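Local structure of malarial CLPB2 atpase/hsp101 protein (Plasmodium falciparum, 4IRF) at residues Ala71-Gln74 and Thr75-Gly78; Ser122-Glu125 and Leu126-Glu129. The protein probably acts as an ATP-hydrolysing chaperone of the ClpA/ClpB family with a likely part in protein translocation and unfolding, this chain being its N-terminal cargo-binding domain. One frame throughout, in Å; residues are numbered along the deposited sequence.

Interaction 1: residues Ala71-Gln74 and Thr75-Gly78; sequences ALEQ and TRAG
T75 folds its hydroxyl back onto the last turn of helix 61-74, where OG1 donates to A71 O at 2.8 Å. The backbone N of T75 reaches the same oxygen, A71 O, at 3.1 Å, but from the opposite face of the carbonyl plane, so one residue grips that acceptor with two donors. What makes this possible is a chi1 of 60°, which sets OG1 between its own backbone N and carbonyl carbon; the methyl CG2 also packs against A71 O. This is the close-packed half of the contact: A71 and L72 are buried, with L72 leaning on I38, H39 and S42 of helix 37-46.

The other half lies at the surface. E73 and R76 run side by side, and the arginine meets the carboxylate side-on, NE to OE1 at 3.1 Å and NH2 to OE2 at 2.6 Å. Both oxygens are approached on their syn sides, and both lie near the guanidinium plane, although the two flat groups are turned 31° from each other. A bend at chi3 (-75°) swings the guanidinium round to the glutamate, while NH1 bonds to G78 O and to S29 O, so the group is fixed from several directions. R76 N also donates to E73 O at 3.1 Å, three residues back. T75 is the first residue to leave helical angles, and these bonds together make up a helix C-terminus, its final turn tied to the departing loop through main chain, hydroxyl and salt bridge.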
ATOM      1  N   ALA A  71      -6.540   2.059  12.541  1.00 28.58           N
ATOM      2  CA  ALA A  71      -5.130   1.717  12.673  1.00 27.67           C
ATOM      3  C   ALA A  71      -4.224   2.952  12.584  1.00 30.47           C
ATOM      4  O   ALA A  71      -3.211   3.017  13.282  1.00 33.60           O
ATOM      5  CB  ALA A  71      -4.730   0.701  11.605  1.00 28.33           C
ATOM      6  N   LEU A  72      -4.579   3.900  11.716  1.00 29.84           N
ATOM      7  CA  LEU A  72      -3.852   5.168  11.629  1.00 27.08           C
ATOM      8  C   LEU A  72      -3.885   5.891  12.968  1.00 30.15           C
ATOM      9  O   LEU A  72      -2.876   6.443  13.400  1.00 34.24           O
ATOM     10  CB  LEU A  72      -4.406   6.082  10.553  1.00 28.15           C
ATOM     11  CG  LEU A  72      -4.161   5.648   9.107  1.00 27.57           C
ATOM     12  CD1 LEU A  72      -4.863   6.552   8.128  1.00 27.45           C
ATOM     13  CD2 LEU A  72      -2.635   5.638   8.856  1.00 24.33           C
ATOM     14  N   GLU A  73      -5.031   5.877  13.640  1.00 30.20           N
ATOM     15  CA  GLU A  73      -5.146   6.645  14.884  1.00 32.14           C
ATOM     16  C   GLU A  73      -4.421   5.943  16.016  1.00 39.70           C
ATOM     17  O   GLU A  73      -3.702   6.579  16.785  1.00 41.77           O
ATOM     18  CB  GLU A  73      -6.606   6.930  15.255  1.00 41.15           C
ATOM     19  CG  GLU A  73      -7.130   8.288  14.780  1.00 49.61           C
ATOM     20  CD  GLU A  73      -6.312   9.471  15.293  1.00 43.41           C
ATOM     21  OE1 GLU A  73      -5.679   9.353  16.358  1.00 49.14           O
ATOM     22  OE2 GLU A  73      -6.307  10.524  14.613  1.00 41.95           O
ATOM     23  N   GLN A  74      -4.562   4.626  16.077  1.00 36.40           N
ATOM     24  CA  GLN A  74      -3.859   3.819  17.077  1.00 42.69           C
ATOM     25  C   GLN A  74      -2.346   3.996  17.026  1.00 40.07           C
ATOM     26  O   GLN A  74      -1.662   3.929  18.052  1.00 49.73           O
ATOM     27  CB  GLN A  74      -4.161   2.342  16.873  1.00 47.72           C
ATOM     28  CG  GLN A  74      -5.573   1.927  17.179  1.00 53.77           C
ATOM     29  CD  GLN A  74      -5.698   0.417  17.180  1.00 67.08           C
ATOM     30  OE1 GLN A  74      -5.262  -0.260  16.238  1.00 72.26           O
ATOM     31  NE2 GLN A  74      -6.264  -0.126  18.251  1.00 72.28           N
ATOM     32  N   THR A  75      -1.820   4.200  15.825  1.00 34.27           N
ATOM     33  CA  THR A  75      -0.375   4.282  15.637  1.00 32.55           C
ATOM     34  C   THR A  75       0.127   5.709  15.496  1.00 31.72           C
ATOM     35  O   THR A  75       1.308   5.902  15.179  1.00 32.03           O
ATOM     36  CB  THR A  75       0.082   3.440  14.416  1.00 40.26           C
ATOM     37  OG1 THR A  75      -0.558   3.931  13.234  1.00 31.64           O
ATOM     38  CG2 THR A  75      -0.291   1.979  14.629  1.00 32.06           C
ATOM     39  N   ARG A  76      -0.748   6.682  15.757  1.00 35.84           N
ATOM     40  CA  ARG A  76      -0.418   8.114  15.662  1.00 32.64           C
ATOM     41  C   ARG A  76       0.803   8.441  16.508  1.00 38.34           C
ATOM     42  O   ARG A  76       0.902   7.998  17.659  1.00 35.83           O
ATOM     43  CB  ARG A  76      -1.601   8.990  16.116  1.00 35.81           C
ATOM     44  CG  ARG A  76      -1.306  10.495  16.044  1.00 35.00           C
ATOM     45  CD  ARG A  76      -2.453  11.352  16.524  1.00 36.77           C
ATOM     46  NE  ARG A  76      -3.555  11.437  15.570  1.00 36.46           N
ATOM     47  CZ  ARG A  76      -3.586  12.282  14.544  1.00 37.46           C
ATOM     48  NH1 ARG A  76      -2.558  13.084  14.309  1.00 35.87           N
ATOM     49  NH2 ARG A  76      -4.629  12.306  13.728  1.00 37.29           N
ATOM     50  N   ALA A  77       1.736   9.204  15.931  1.00 34.75           N
ATOM     51  CA  ALA A  77       3.001   9.497  16.602  1.00 40.12           C
ATOM     52  C   ALA A  77       3.031  10.921  17.160  1.00 36.77           C
ATOM     53  O   ALA A  77       3.946  11.284  17.925  1.00 40.55           O
ATOM     54  CB  ALA A  77       4.154   9.270  15.643  1.00 42.38           C
ATOM     55  N   GLY A  78       2.048  11.724  16.765  1.00 37.88           N
ATOM     56  CA  GLY A  78       1.958  13.107  17.201  1.00 39.06           C
ATOM     57  C   GLY A  78       0.914  13.901  16.449  1.00 46.61           C
ATOM     58  O   GLY A  78       0.219  13.382  15.570  1.00 37.17           O
TER

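Interaction 2: residues Ser122-Glu125 and Leu126-Glu129; sequences SNDE and LVNE
D124 folds its carboxylate over the first turn of helix 125-133 and accepts from V127 N through OD2 at 3.1 Å. The N-H points fairly straight at the oxygen (156°), which is met on its anti side and 27° out of the carboxylate plane. With CG anti to the backbone N (chi1 -179°), the carboxylate is carried forward over the start of the helix, and OD2 also packs against CG2 of V127 at 3.5 Å.

The neighbouring amide is served through solvent. A water donates to D124 OD1 at 2.8 Å and accepts from L126 N at 3.1 Å, so the two carboxylate oxygens serve two successive N-H groups, one directly and one by way of the water. Main-chain bonds then take over: N128 N reaches D124 O at 2.7 Å, and E129 N donates to E125 O at 3.0 Å.

On the loop side, OD1 of N128 lies 3.1 Å from S122 O; both are acceptors and cannot bond each other, and CB of N128 packs alongside. The hydroxyl of S122 is turned to another partner and bonds to S119 O, in the last turn of helix 114-121. E125 and E129 stand one turn apart on the exposed side, with E125 OE1 and E129 OE2 6.0 Å from each other, a spacing that may cost a little electrostatically. P37 lies against D124, beside the buried V127. An aspartate N-cap of this kind places negative charge where the helix dipole is positive, which probably stabilises the carboxylate in its ionised form while satisfying amides that have no preceding turn to bond to.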
ATOM      1  N   SER A 122       1.304  -6.551   2.317  1.00 21.67           N
ATOM      2  CA  SER A 122       0.767  -7.670   3.066  1.00 29.82           C
ATOM      3  C   SER A 122       1.785  -8.289   4.046  1.00 22.55           C
ATOM      4  O   SER A 122       1.397  -9.009   4.954  1.00 34.10           O
ATOM      5  CB  SER A 122       0.169  -8.713   2.123  1.00 27.24           C
ATOM      6  OG  SER A 122       1.176  -9.422   1.423  1.00 28.00           O
ATOM      7  N   ASN A 123       3.077  -7.977   3.892  1.00 22.58           N
ATOM      8  CA  ASN A 123       4.071  -8.427   4.876  1.00 25.17           C
ATOM      9  C   ASN A 123       3.903  -7.750   6.230  1.00 29.44           C
ATOM     10  O   ASN A 123       4.225  -8.340   7.275  1.00 29.99           O
ATOM     11  CB  ASN A 123       5.505  -8.180   4.389  1.00 27.15           C
ATOM     12  CG  ASN A 123       6.566  -8.551   5.434  1.00 23.21           C
ATOM     13  OD1 ASN A 123       7.187  -7.690   6.075  1.00 33.44           O
ATOM     14  ND2 ASN A 123       6.748  -9.830   5.630  1.00 27.85           N
ATOM     15  N   ASP A 124       3.448  -6.505   6.218  1.00 25.78           N
ATOM     16  CA  ASP A 124       3.352  -5.755   7.457  1.00 26.70           C
ATOM     17  C   ASP A 124       2.249  -6.348   8.340  1.00 25.62           C
ATOM     18  O   ASP A 124       1.142  -6.624   7.857  1.00 26.20           O
ATOM     19  CB  ASP A 124       3.070  -4.303   7.165  1.00 23.89           C
ATOM     20  CG  ASP A 124       2.974  -3.477   8.415  1.00 32.63           C
ATOM     21  OD1 ASP A 124       4.019  -3.266   9.099  1.00 28.01           O
ATOM     22  OD2 ASP A 124       1.843  -3.026   8.729  1.00 28.95           O
ATOM     23  N   GLU A 125       2.547  -6.546   9.621  1.00 31.63           N
ATOM     24  CA  GLU A 125       1.599  -7.238  10.503  1.00 32.67           C
ATOM     25  C   GLU A 125       0.293  -6.472  10.688  1.00 24.48           C
ATOM     26  O   GLU A 125      -0.783  -7.078  10.682  1.00 27.52           O
ATOM     27  CB  GLU A 125       2.238  -7.547  11.857  1.00 35.02           C
ATOM     28  CG  GLU A 125       3.391  -8.544  11.821  1.00 55.71           C
ATOM     29  CD  GLU A 125       4.167  -8.529  13.132  1.00 75.00           C
ATOM     30  OE1 GLU A 125       4.045  -7.533  13.872  1.00 79.84           O
ATOM     31  OE2 GLU A 125       4.880  -9.495  13.454  1.00 84.21           O
ATOM     32  N   LEU A 126       0.379  -5.154  10.852  1.00 29.49           N
ATOM     33  CA  LEU A 126      -0.802  -4.317  11.007  1.00 28.16           C
ATOM     34  C   LEU A 126      -1.643  -4.335   9.737  1.00 27.20           C
ATOM     35  O   LEU A 126      -2.877  -4.495   9.791  1.00 29.95           O
ATOM     36  CB  LEU A 126      -0.379  -2.875  11.337  1.00 32.88           C
ATOM     37  CG  LEU A 126      -1.488  -1.830  11.473  1.00 34.46           C
ATOM     38  CD1 LEU A 126      -2.525  -2.319  12.484  1.00 37.86           C
ATOM     39  CD2 LEU A 126      -0.872  -0.509  11.940  1.00 32.99           C
ATOM     40  N   VAL A 127      -0.981  -4.181   8.591  1.00 27.99           N
ATOM     41  CA  VAL A 127      -1.698  -4.159   7.315  1.00 24.28           C
ATOM     42  C   VAL A 127      -2.282  -5.537   7.078  1.00 23.66           C
ATOM     43  O   VAL A 127      -3.428  -5.655   6.630  1.00 25.83           O
ATOM     44  CB  VAL A 127      -0.788  -3.802   6.134  1.00 27.30           C
ATOM     45  CG1 VAL A 127      -1.465  -4.156   4.809  1.00 22.76           C
ATOM     46  CG2 VAL A 127      -0.386  -2.316   6.177  1.00 28.33           C
ATOM     47  N   ASN A 128      -1.530  -6.588   7.406  1.00 25.87           N
ATOM     48  CA  ASN A 128      -2.044  -7.915   7.132  1.00 26.16           C
ATOM     49  C   ASN A 128      -3.248  -8.285   8.009  1.00 35.19           C
ATOM     50  O   ASN A 128      -4.120  -9.024   7.565  1.00 33.77           O
ATOM     51  CB  ASN A 128      -0.984  -8.989   7.232  1.00 36.38           C
ATOM     52  CG  ASN A 128      -1.329 -10.172   6.388  1.00 45.56           C
ATOM     53  OD1 ASN A 128      -1.491 -10.036   5.174  1.00 46.06           O
ATOM     54  ND2 ASN A 128      -1.491 -11.326   7.010  1.00 50.57           N
ATOM     55  N   GLU A 129      -3.292  -7.759   9.230  1.00 33.35           N
ATOM     56  CA  GLU A 129      -4.472  -7.944  10.095  1.00 33.35           C
ATOM     57  C   GLU A 129      -5.676  -7.363   9.373  1.00 31.98           C
ATOM     58  O   GLU A 129      -6.736  -8.001   9.235  1.00 34.08           O
ATOM     59  CB  GLU A 129      -4.233  -7.282  11.465  1.00 33.06           C
ATOM     60  CG  GLU A 129      -3.289  -8.131  12.357  1.00 68.92           C
ATOM     61  CD  GLU A 129      -2.706  -7.401  13.579  1.00 75.92           C
ATOM     62  OE1 GLU A 129      -2.983  -6.198  13.797  1.00 75.60           O
ATOM     63  OE2 GLU A 129      -1.950  -8.058  14.337  1.00 77.78           O
TER
HETATM   64  O   HOH W   1       2.984  -3.663  11.724  1.00 32.79           O

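Overall arrangement
Along the chain, interaction 1 closes before interaction 2 opens: the first marks the end of helix 61-74 and the second the start of helix 125-133, with centres 15 Å apart. Despite that spacing they touch, since L126 packs its CD2 against CG2 of T75 (3.7 Å) and its CD1 against CB of A71 (3.8 Å). Helix 37-46 is their common neighbour, with I38 meeting A71 and L72 from one contact and L126 from the other. Two helix ends, one C-terminal and one N-terminal, are thus brought together by apolar packing within the mainly helical Clp N-terminal domain, joining its earlier and later helices.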